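Local atomic coordinates of phospho-2-dehydro-3-deoxyheptonate aldolase (Francisella tularensis, PDB entry 3TQK), a protein that probably catalyses the condensation of phosphoenolpyruvate with erythrose 4-phosphate to give DAHP, the first step of chorismate biosynthesis. Residues 49-61 with 81-94. Numbering follows the deposited sequence.
With MN (manganese (II) ion), chain B.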
ATOM      1  N   ASP A  49     -24.435 -19.857  11.130  1.00 25.53           N
ATOM      2  CA  ASP A  49     -25.289 -18.751  10.688  1.00 26.26           C
ATOM      3  C   ASP A  49     -25.455 -17.655  11.751  1.00 26.59           C
ATOM      4  O   ASP A  49     -26.240 -16.714  11.581  1.00 27.26           O
ATOM      5  CB  ASP A  49     -26.651 -19.259  10.169  1.00 27.32           C
ATOM      6  CG  ASP A  49     -27.362 -20.161  11.141  1.00 28.38           C
ATOM      7  OD1 ASP A  49     -26.883 -20.285  12.293  1.00 27.87           O
ATOM      8  OD2 ASP A  49     -28.414 -20.744  10.742  1.00 31.00           O
ATOM      9  N   ARG A  50     -24.713 -17.786  12.842  1.00 26.04           N
ATOM     10  CA  ARG A  50     -24.425 -16.644  13.701  1.00 26.24           C
ATOM     11  C   ARG A  50     -23.781 -15.536  12.876  1.00 25.57           C
ATOM     12  O   ARG A  50     -23.193 -15.799  11.826  1.00 25.85           O
ATOM     13  CB  ARG A  50     -23.478 -17.037  14.832  1.00 25.34           C
ATOM     14  CG  ARG A  50     -24.125 -17.911  15.887  1.00 25.91           C
ATOM     15  CD  ARG A  50     -23.270 -17.988  17.135  1.00 24.95           C
ATOM     16  NE  ARG A  50     -21.902 -18.365  16.818  1.00 22.76           N
ATOM     17  CZ  ARG A  50     -20.883 -18.293  17.664  1.00 22.45           C
ATOM     18  NH1 ARG A  50     -21.062 -17.859  18.913  1.00 22.82           N
ATOM     19  NH2 ARG A  50     -19.669 -18.663  17.253  1.00 21.06           N
ATOM     20  N   VAL A  51     -23.918 -14.301  13.342  1.00 25.77           N
ATOM     21  CA  VAL A  51     -23.316 -13.156  12.677  1.00 25.17           C
ATOM     22  C   VAL A  51     -22.133 -12.688  13.532  1.00 24.41           C
ATOM     23  O   VAL A  51     -22.224 -12.685  14.747  1.00 24.94           O
ATOM     24  CB  VAL A  51     -24.365 -12.056  12.464  1.00 26.42           C
ATOM     25  CG1 VAL A  51     -23.718 -10.715  12.195  1.00 26.68           C
ATOM     26  CG2 VAL A  51     -25.283 -12.435  11.302  1.00 26.93           C
ATOM     27  N   ALA A  52     -21.007 -12.362  12.898  1.00 23.12           N
ATOM     28  CA  ALA A  52     -19.815 -11.875  13.603  1.00 22.54           C
ATOM     29  C   ALA A  52     -19.929 -10.368  13.771  1.00 23.25           C
ATOM     30  O   ALA A  52     -20.358  -9.678  12.843  1.00 23.79           O
ATOM     31  CB  ALA A  52     -18.557 -12.198  12.824  1.00 21.13           C
ATOM     32  N   VAL A  53     -19.553  -9.863  14.943  1.00 23.20           N
ATOM     33  CA  VAL A  53     -19.644  -8.436  15.225  1.00 23.87           C
ATOM     34  C   VAL A  53     -18.314  -7.959  15.764  1.00 23.05           C
ATOM     35  O   VAL A  53     -17.890  -8.374  16.853  1.00 23.17           O
ATOM     36  CB  VAL A  53     -20.769  -8.119  16.234  1.00 25.58           C
ATOM     37  CG1 VAL A  53     -20.800  -6.637  16.556  1.00 26.50           C
ATOM     38  CG2 VAL A  53     -22.124  -8.568  15.678  1.00 26.07           C
ATOM     39  N   VAL A  54     -17.651  -7.123  14.968  1.00 22.49           N
ATOM     40  CA  VAL A  54     -16.373  -6.524  15.317  1.00 21.56           C
ATOM     41  C   VAL A  54     -16.693  -5.135  15.820  1.00 23.09           C
ATOM     42  O   VAL A  54     -17.052  -4.251  15.046  1.00 23.04           O
ATOM     43  CB  VAL A  54     -15.435  -6.433  14.111  1.00 20.89           C
ATOM     44  CG1 VAL A  54     -14.141  -5.661  14.485  1.00 18.69           C
ATOM     45  CG2 VAL A  54     -15.123  -7.824  13.581  1.00 18.28           C
ATOM     46  N   VAL A  55     -16.575  -4.955  17.130  1.00 23.96           N
ATOM     47  CA  VAL A  55     -17.131  -3.798  17.776  1.00 25.51           C
ATOM     48  C   VAL A  55     -16.132  -3.234  18.765  1.00 26.13           C
ATOM     49  O   VAL A  55     -15.530  -3.963  19.546  1.00 25.61           O
ATOM     50  CB  VAL A  55     -18.464  -4.154  18.492  1.00 26.88           C
ATOM     51  CG1 VAL A  55     -18.241  -5.212  19.556  1.00 26.52           C
ATOM     52  CG2 VAL A  55     -19.087  -2.920  19.104  1.00 27.09           C
ATOM     53  N   GLY A  56     -15.946  -1.926  18.724  1.00 27.36           N
ATOM     54  CA  GLY A  56     -15.074  -1.273  19.679  1.00 28.30           C
ATOM     55  C   GLY A  56     -14.737   0.130  19.248  1.00 29.23           C
ATOM     56  O   GLY A  56     -15.343   0.648  18.310  1.00 29.14           O
ATOM     57  N   PRO A  57     -13.784   0.761  19.949  1.00 30.25           N
ATOM     58  CA  PRO A  57     -13.344   2.127  19.665  1.00 31.56           C
ATOM     59  C   PRO A  57     -12.759   2.284  18.270  1.00 30.91           C
ATOM     60  O   PRO A  57     -12.197   1.331  17.726  1.00 29.16           O
ATOM     61  CB  PRO A  57     -12.259   2.359  20.714  1.00 31.88           C
ATOM     62  CG  PRO A  57     -12.611   1.439  21.827  1.00 31.82           C
ATOM     63  CD  PRO A  57     -13.153   0.227  21.169  1.00 30.36           C
ATOM     64  N   CYS A  58     -12.886   3.483  17.702  1.00 32.47           N
ATOM     65  CA  CYS A  58     -12.288   3.770  16.395  1.00 32.17           C
ATOM     66  C   CYS A  58     -10.812   3.384  16.430  1.00 31.18           C
ATOM     67  O   CYS A  58     -10.344   2.618  15.590  1.00 29.95           O
ATOM     68  CB  CYS A  58     -12.448   5.251  16.018  1.00 33.52           C
ATOM     69  SG  CYS A  58     -11.505   5.731  14.523  1.00 33.48           S
ATOM     70  N   SER A  59     -10.101   3.910  17.428  1.00 32.01           N
ATOM     71  CA  SER A  59      -8.689   3.602  17.642  1.00 31.25           C
ATOM     72  C   SER A  59      -8.395   3.679  19.137  1.00 31.52           C
ATOM     73  O   SER A  59      -9.023   4.458  19.851  1.00 32.19           O
ATOM     74  CB  SER A  59      -7.824   4.621  16.909  1.00 31.75           C
ATOM     75  OG  SER A  59      -8.034   5.915  17.473  1.00 35.54           O
ATOM     76  N   ILE A  60      -7.457   2.864  19.611  1.00 29.98           N
ATOM     77  CA  ILE A  60      -7.096   2.893  21.025  1.00 30.60           C
ATOM     78  C   ILE A  60      -6.124   4.058  21.272  1.00 31.74           C
ATOM     79  O   ILE A  60      -5.170   4.268  20.510  1.00 31.01           O
ATOM     80  CB  ILE A  60      -6.470   1.558  21.488  1.00 29.49           C
ATOM     81  CG1 ILE A  60      -7.450   0.381  21.263  1.00 28.40           C
ATOM     82  CG2 ILE A  60      -6.010   1.637  22.960  1.00 30.17           C
ATOM     83  CD1 ILE A  60      -8.695   0.368  22.143  1.00 25.21           C
ATOM     84  N   HIS A  61      -6.412   4.842  22.305  1.00 33.45           N
ATOM     85  CA  HIS A  61      -5.479   5.846  22.819  1.00 34.64           C
ATOM     86  C   HIS A  61      -5.302   5.748  24.335  1.00 35.77           C
ATOM     87  O   HIS A  61      -4.381   6.344  24.878  1.00 36.42           O
ATOM     88  CB  HIS A  61      -5.922   7.256  22.403  1.00 35.89           C
ATOM     89  CG  HIS A  61      -6.999   7.844  23.257  1.00 38.58           C
ATOM     90  ND1 HIS A  61      -8.338   7.621  23.029  1.00 39.46           N
ATOM     91  CD2 HIS A  61      -6.931   8.670  24.331  1.00 41.15           C
ATOM     92  CE1 HIS A  61      -9.050   8.273  23.934  1.00 41.30           C
ATOM     93  NE2 HIS A  61      -8.221   8.920  24.732  1.00 42.80           N
ATOM     94  N   HIS A  81     -24.365 -15.068  22.716  1.00 34.33           N
ATOM     95  CA  HIS A  81     -23.370 -15.940  22.084  1.00 33.17           C
ATOM     96  C   HIS A  81     -23.963 -17.057  21.199  1.00 32.79           C
ATOM     97  O   HIS A  81     -23.260 -17.617  20.352  1.00 30.82           O
ATOM     98  CB  HIS A  81     -22.444 -16.545  23.144  1.00 33.41           C
ATOM     99  CG  HIS A  81     -23.077 -17.645  23.927  1.00 36.22           C
ATOM    100  ND1 HIS A  81     -23.830 -17.415  25.059  1.00 40.77           N
ATOM    101  CD2 HIS A  81     -23.094 -18.984  23.728  1.00 38.29           C
ATOM    102  CE1 HIS A  81     -24.275 -18.567  25.530  1.00 41.86           C
ATOM    103  NE2 HIS A  81     -23.839 -19.536  24.743  1.00 40.83           N
ATOM    104  N   LYS A  82     -25.232 -17.392  21.409  1.00 33.94           N
ATOM    105  CA  LYS A  82     -25.912 -18.347  20.535  1.00 34.32           C
ATOM    106  C   LYS A  82     -26.203 -17.744  19.154  1.00 33.42           C
ATOM    107  O   LYS A  82     -26.347 -18.483  18.173  1.00 32.56           O
ATOM    108  CB  LYS A  82     -27.215 -18.848  21.164  1.00 36.03           C
ATOM    109  CG  LYS A  82     -27.002 -19.602  22.473  1.00 38.79           C
ATOM    110  CD  LYS A  82     -28.312 -20.141  23.044  1.00 43.06           C
ATOM    111  CE  LYS A  82     -28.391 -19.961  24.562  1.00 45.85           C
ATOM    112  NZ  LYS A  82     -29.720 -20.402  25.116  1.00 48.90           N
ATOM    113  N   ASP A  83     -26.270 -16.408  19.093  1.00 32.93           N
ATOM    114  CA  ASP A  83     -26.659 -15.672  17.885  1.00 32.35           C
ATOM    115  C   ASP A  83     -25.543 -14.864  17.241  1.00 30.71           C
ATOM    116  O   ASP A  83     -25.577 -14.607  16.047  1.00 30.04           O
ATOM    117  CB  ASP A  83     -27.809 -14.727  18.234  1.00 33.59           C
ATOM    118  CG  ASP A  83     -29.014 -15.466  18.746  1.00 35.23           C
ATOM    119  OD1 ASP A  83     -29.321 -16.517  18.151  1.00 36.70           O
ATOM    120  OD2 ASP A  83     -29.654 -15.015  19.724  1.00 34.71           O
ATOM    121  N   ILE A  84     -24.547 -14.493  18.031  1.00 30.54           N
ATOM    122  CA  ILE A  84     -23.563 -13.491  17.643  1.00 29.78           C
ATOM    123  C   ILE A  84     -22.184 -13.892  18.140  1.00 28.00           C
ATOM    124  O   ILE A  84     -22.053 -14.339  19.272  1.00 28.19           O
ATOM    125  CB  ILE A  84     -23.944 -12.149  18.303  1.00 31.30           C
ATOM    126  CG1 ILE A  84     -24.934 -11.380  17.447  1.00 33.10           C
ATOM    127  CG2 ILE A  84     -22.755 -11.272  18.517  1.00 31.93           C
ATOM    128  CD1 ILE A  84     -25.426 -10.126  18.177  1.00 36.11           C
ATOM    129  N   LEU A  85     -21.162 -13.730  17.303  1.00 26.24           N
ATOM    130  CA  LEU A  85     -19.777 -13.837  17.759  1.00 24.92           C
ATOM    131  C   LEU A  85     -19.226 -12.420  17.904  1.00 24.91           C
ATOM    132  O   LEU A  85     -19.092 -11.703  16.909  1.00 24.61           O
ATOM    133  CB  LEU A  85     -18.922 -14.641  16.783  1.00 23.37           C
ATOM    134  CG  LEU A  85     -17.444 -14.812  17.167  1.00 22.14           C
ATOM    135  CD1 LEU A  85     -17.283 -15.570  18.495  1.00 22.40           C
ATOM    136  CD2 LEU A  85     -16.660 -15.514  16.058  1.00 19.49           C
ATOM    137  N   ILE A  86     -18.941 -12.018  19.144  1.00 25.54           N
ATOM    138  CA  ILE A  86     -18.433 -10.686  19.444  1.00 25.37           C
ATOM    139  C   ILE A  86     -16.923 -10.726  19.435  1.00 24.61           C
ATOM    140  O   ILE A  86     -16.311 -11.566  20.107  1.00 24.63           O
ATOM    141  CB  ILE A  86     -18.927 -10.157  20.809  1.00 26.71           C
ATOM    142  CG1 ILE A  86     -20.427  -9.856  20.744  1.00 27.41           C
ATOM    143  CG2 ILE A  86     -18.184  -8.886  21.185  1.00 25.50           C
ATOM    144  CD1 ILE A  86     -21.081  -9.684  22.075  1.00 26.03           C
ATOM    145  N   ILE A  87     -16.339  -9.838  18.635  1.00 23.81           N
ATOM    146  CA  ILE A  87     -14.895  -9.684  18.541  1.00 22.55           C
ATOM    147  C   ILE A  87     -14.581  -8.232  18.825  1.00 22.88           C
ATOM    148  O   ILE A  87     -15.144  -7.344  18.195  1.00 22.86           O
ATOM    149  CB  ILE A  87     -14.370 -10.021  17.139  1.00 21.26           C
ATOM    150  CG1 ILE A  87     -14.717 -11.468  16.774  1.00 20.47           C
ATOM    151  CG2 ILE A  87     -12.844  -9.792  17.086  1.00 19.75           C
ATOM    152  CD1 ILE A  87     -14.292 -11.855  15.385  1.00 18.09           C
HETATM  153  N   MSE A  88     -13.708  -7.979  19.786  1.00 23.52           N
HETATM  154  CA  MSE A  88     -13.421  -6.599  20.128  1.00 24.71           C
HETATM  155  C   MSE A  88     -12.415  -5.949  19.205  1.00 23.43           C
HETATM  156  O   MSE A  88     -11.343  -6.487  18.951  1.00 21.99           O
HETATM  157  CB  MSE A  88     -12.887  -6.423  21.523  1.00 26.18           C
HETATM  158  CG  MSE A  88     -12.556  -4.940  21.723  1.00 29.27           C
HETATM  159 SE   MSE A  88     -12.514  -4.521  23.498  1.00 36.48          SE
HETATM  160  CE  MSE A  88     -11.650  -2.749  23.504  1.00 31.66           C
ATOM    161  N   ARG A  89     -12.769  -4.745  18.783  1.00 23.89           N
ATOM    162  CA  ARG A  89     -11.971  -3.942  17.882  1.00 23.95           C
ATOM    163  C   ARG A  89     -10.856  -3.266  18.674  1.00 24.20           C
ATOM    164  O   ARG A  89     -11.116  -2.459  19.579  1.00 25.65           O
ATOM    165  CB  ARG A  89     -12.900  -2.918  17.232  1.00 24.78           C
ATOM    166  CG  ARG A  89     -12.306  -2.045  16.176  1.00 25.40           C
ATOM    167  CD  ARG A  89     -13.243  -0.868  15.886  1.00 27.53           C
ATOM    168  NE  ARG A  89     -12.473   0.164  15.215  1.00 29.37           N
ATOM    169  CZ  ARG A  89     -12.285   0.238  13.904  1.00 29.35           C
ATOM    170  NH1 ARG A  89     -12.866  -0.624  13.085  1.00 28.73           N
ATOM    171  NH2 ARG A  89     -11.519   1.205  13.404  1.00 31.72           N
ATOM    172  N   VAL A  90      -9.616  -3.613  18.353  1.00 23.32           N
ATOM    173  CA  VAL A  90      -8.461  -3.051  19.040  1.00 24.13           C
ATOM    174  C   VAL A  90      -7.506  -2.484  17.992  1.00 24.57           C
ATOM    175  O   VAL A  90      -6.523  -3.135  17.616  1.00 23.42           O
ATOM    176  CB  VAL A  90      -7.748  -4.116  19.919  1.00 24.01           C
ATOM    177  CG1 VAL A  90      -6.833  -3.446  20.924  1.00 23.71           C
ATOM    178  CG2 VAL A  90      -8.762  -5.003  20.640  1.00 23.77           C
ATOM    179  N   TYR A  91      -7.810  -1.273  17.514  1.00 26.15           N
ATOM    180  CA  TYR A  91      -7.064  -0.660  16.412  1.00 27.07           C
ATOM    181  C   TYR A  91      -6.005   0.309  16.902  1.00 28.60           C
ATOM    182  O   TYR A  91      -6.245   1.089  17.817  1.00 30.06           O
ATOM    183  CB  TYR A  91      -8.006   0.039  15.443  1.00 27.39           C
ATOM    184  CG  TYR A  91      -8.596  -0.898  14.413  1.00 28.42           C
ATOM    185  CD1 TYR A  91      -9.174  -2.107  14.791  1.00 28.86           C
ATOM    186  CD2 TYR A  91      -8.569  -0.589  13.061  1.00 31.29           C
ATOM    187  CE1 TYR A  91      -9.712  -2.972  13.861  1.00 28.95           C
ATOM    188  CE2 TYR A  91      -9.119  -1.457  12.114  1.00 32.21           C
ATOM    189  CZ  TYR A  91      -9.691  -2.648  12.528  1.00 30.52           C
ATOM    190  OH  TYR A  91     -10.247  -3.519  11.608  1.00 32.13           O
ATOM    191  N   PHE A  92      -4.832   0.265  16.285  1.00 29.36           N
ATOM    192  CA  PHE A  92      -3.696   1.043  16.783  1.00 31.49           C
ATOM    193  C   PHE A  92      -3.195   2.096  15.792  1.00 32.99           C
ATOM    194  O   PHE A  92      -2.092   2.621  15.944  1.00 33.14           O
ATOM    195  CB  PHE A  92      -2.556   0.104  17.174  1.00 30.76           C
ATOM    196  CG  PHE A  92      -2.888  -0.808  18.319  1.00 30.54           C
ATOM    197  CD1 PHE A  92      -3.201  -0.288  19.562  1.00 30.82           C
ATOM    198  CD2 PHE A  92      -2.899  -2.187  18.149  1.00 30.34           C
ATOM    199  CE1 PHE A  92      -3.505  -1.120  20.628  1.00 30.99           C
ATOM    200  CE2 PHE A  92      -3.196  -3.020  19.213  1.00 30.56           C
ATOM    201  CZ  PHE A  92      -3.503  -2.485  20.451  1.00 30.56           C
ATOM    202  N   GLU A  93      -4.016   2.422  14.799  1.00 34.64           N
ATOM    203  CA  GLU A  93      -3.613   3.353  13.752  1.00 36.43           C
ATOM    204  C   GLU A  93      -4.839   4.067  13.167  1.00 37.45           C
ATOM    205  O   GLU A  93      -5.895   3.467  12.979  1.00 37.46           O
ATOM    206  CB  GLU A  93      -2.829   2.595  12.667  1.00 35.83           C
ATOM    207  CG  GLU A  93      -1.947   3.454  11.744  1.00 38.95           C
ATOM    208  CD  GLU A  93      -2.526   3.648  10.331  1.00 43.56           C
ATOM    209  OE1 GLU A  93      -3.762   3.520  10.140  1.00 46.99           O
ATOM    210  OE2 GLU A  93      -1.734   3.930   9.401  1.00 46.56           O
ATOM    211  N   LYS A  94      -4.684   5.357  12.900  1.00 38.76           N
ATOM    212  CA  LYS A  94      -5.725   6.158  12.273  1.00 39.94           C
ATOM    213  C   LYS A  94      -5.232   6.661  10.910  1.00 39.94           C
ATOM    214  O   LYS A  94      -4.203   7.338  10.831  1.00 40.14           O
ATOM    215  CB  LYS A  94      -6.081   7.342  13.172  1.00 41.88           C
ATOM    216  CG  LYS A  94      -7.102   8.327  12.583  1.00 43.61           C
ATOM    217  CD  LYS A  94      -8.432   7.666  12.249  1.00 42.95           C
ATOM    218  CE  LYS A  94      -9.411   8.687  11.685  1.00 44.55           C
ATOM    219  NZ  LYS A  94      -9.034   9.081  10.320  1.00 44.26           N
TER
HETATM  220 MN    MN B1001     -12.508   4.777  12.357  1.00 38.04          MN
HETATM  221  O   HOH W   1     -15.955  -1.329  13.888  1.00 23.09           O
HETATM  222  O   HOH W   2      -9.926  -0.107  18.701  1.00 11.35           O
HETATM  223  O   HOH W   3      -4.438   3.967  17.878  1.00 12.28           O
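The Arg89 guanidinium reaches across to the carbonyls of Pro57 and Cys58, which lie at its edge, while one of its faces rests on the ring of Tyr91, with Arg89 CZ over the centre of the Tyr91 ring, 3.7 Å above its plane. At the N-terminal end of the strand pair, the Arg50 guanidinium has Leu85 CB over one face and His81 O at its edge, accepting from NH1. The Arg89 site is the C-terminal end of two neighbouring strands of a TIM barrel, 51-56 and 84-89, parallel and joined through helix 63-80 as a beta-alpha-beta unit. Cys58 O is held side-on by two nitrogens. Arg89 NH2 meets it on a lone pair at 2.9 Å, and Arg89 NE comes from above the carbonyl plane at 3.3 Å; NE also bonds Pro57 O at 2.8 Å. With CG anti to the backbone N (chi1 -175°) and the chain extended to NE, Arg89 spans the distance to the loop. The grip probably helps position the backbone of Cys58, whose SG binds manganese at 2.6 Å together with His266, Glu299 and Asp322.

Between the strands, an unbroken ladder runs from Val51 N to Asp83 O as far as Arg89 N to Val55 O. Val53, Val55, Ile84 and Ile86 pack on one face of the sheet, with Val55 CG1 against Ile86 CG2; Ala52, Val54, Leu85 and Ile87 lie on the other. Past the ends of both strands, Ile60 packs its CG1 against Val90 CG1, and Ile60 N donates almost straight to Tyr91 O (2.8 Å, 177° at the hydrogen).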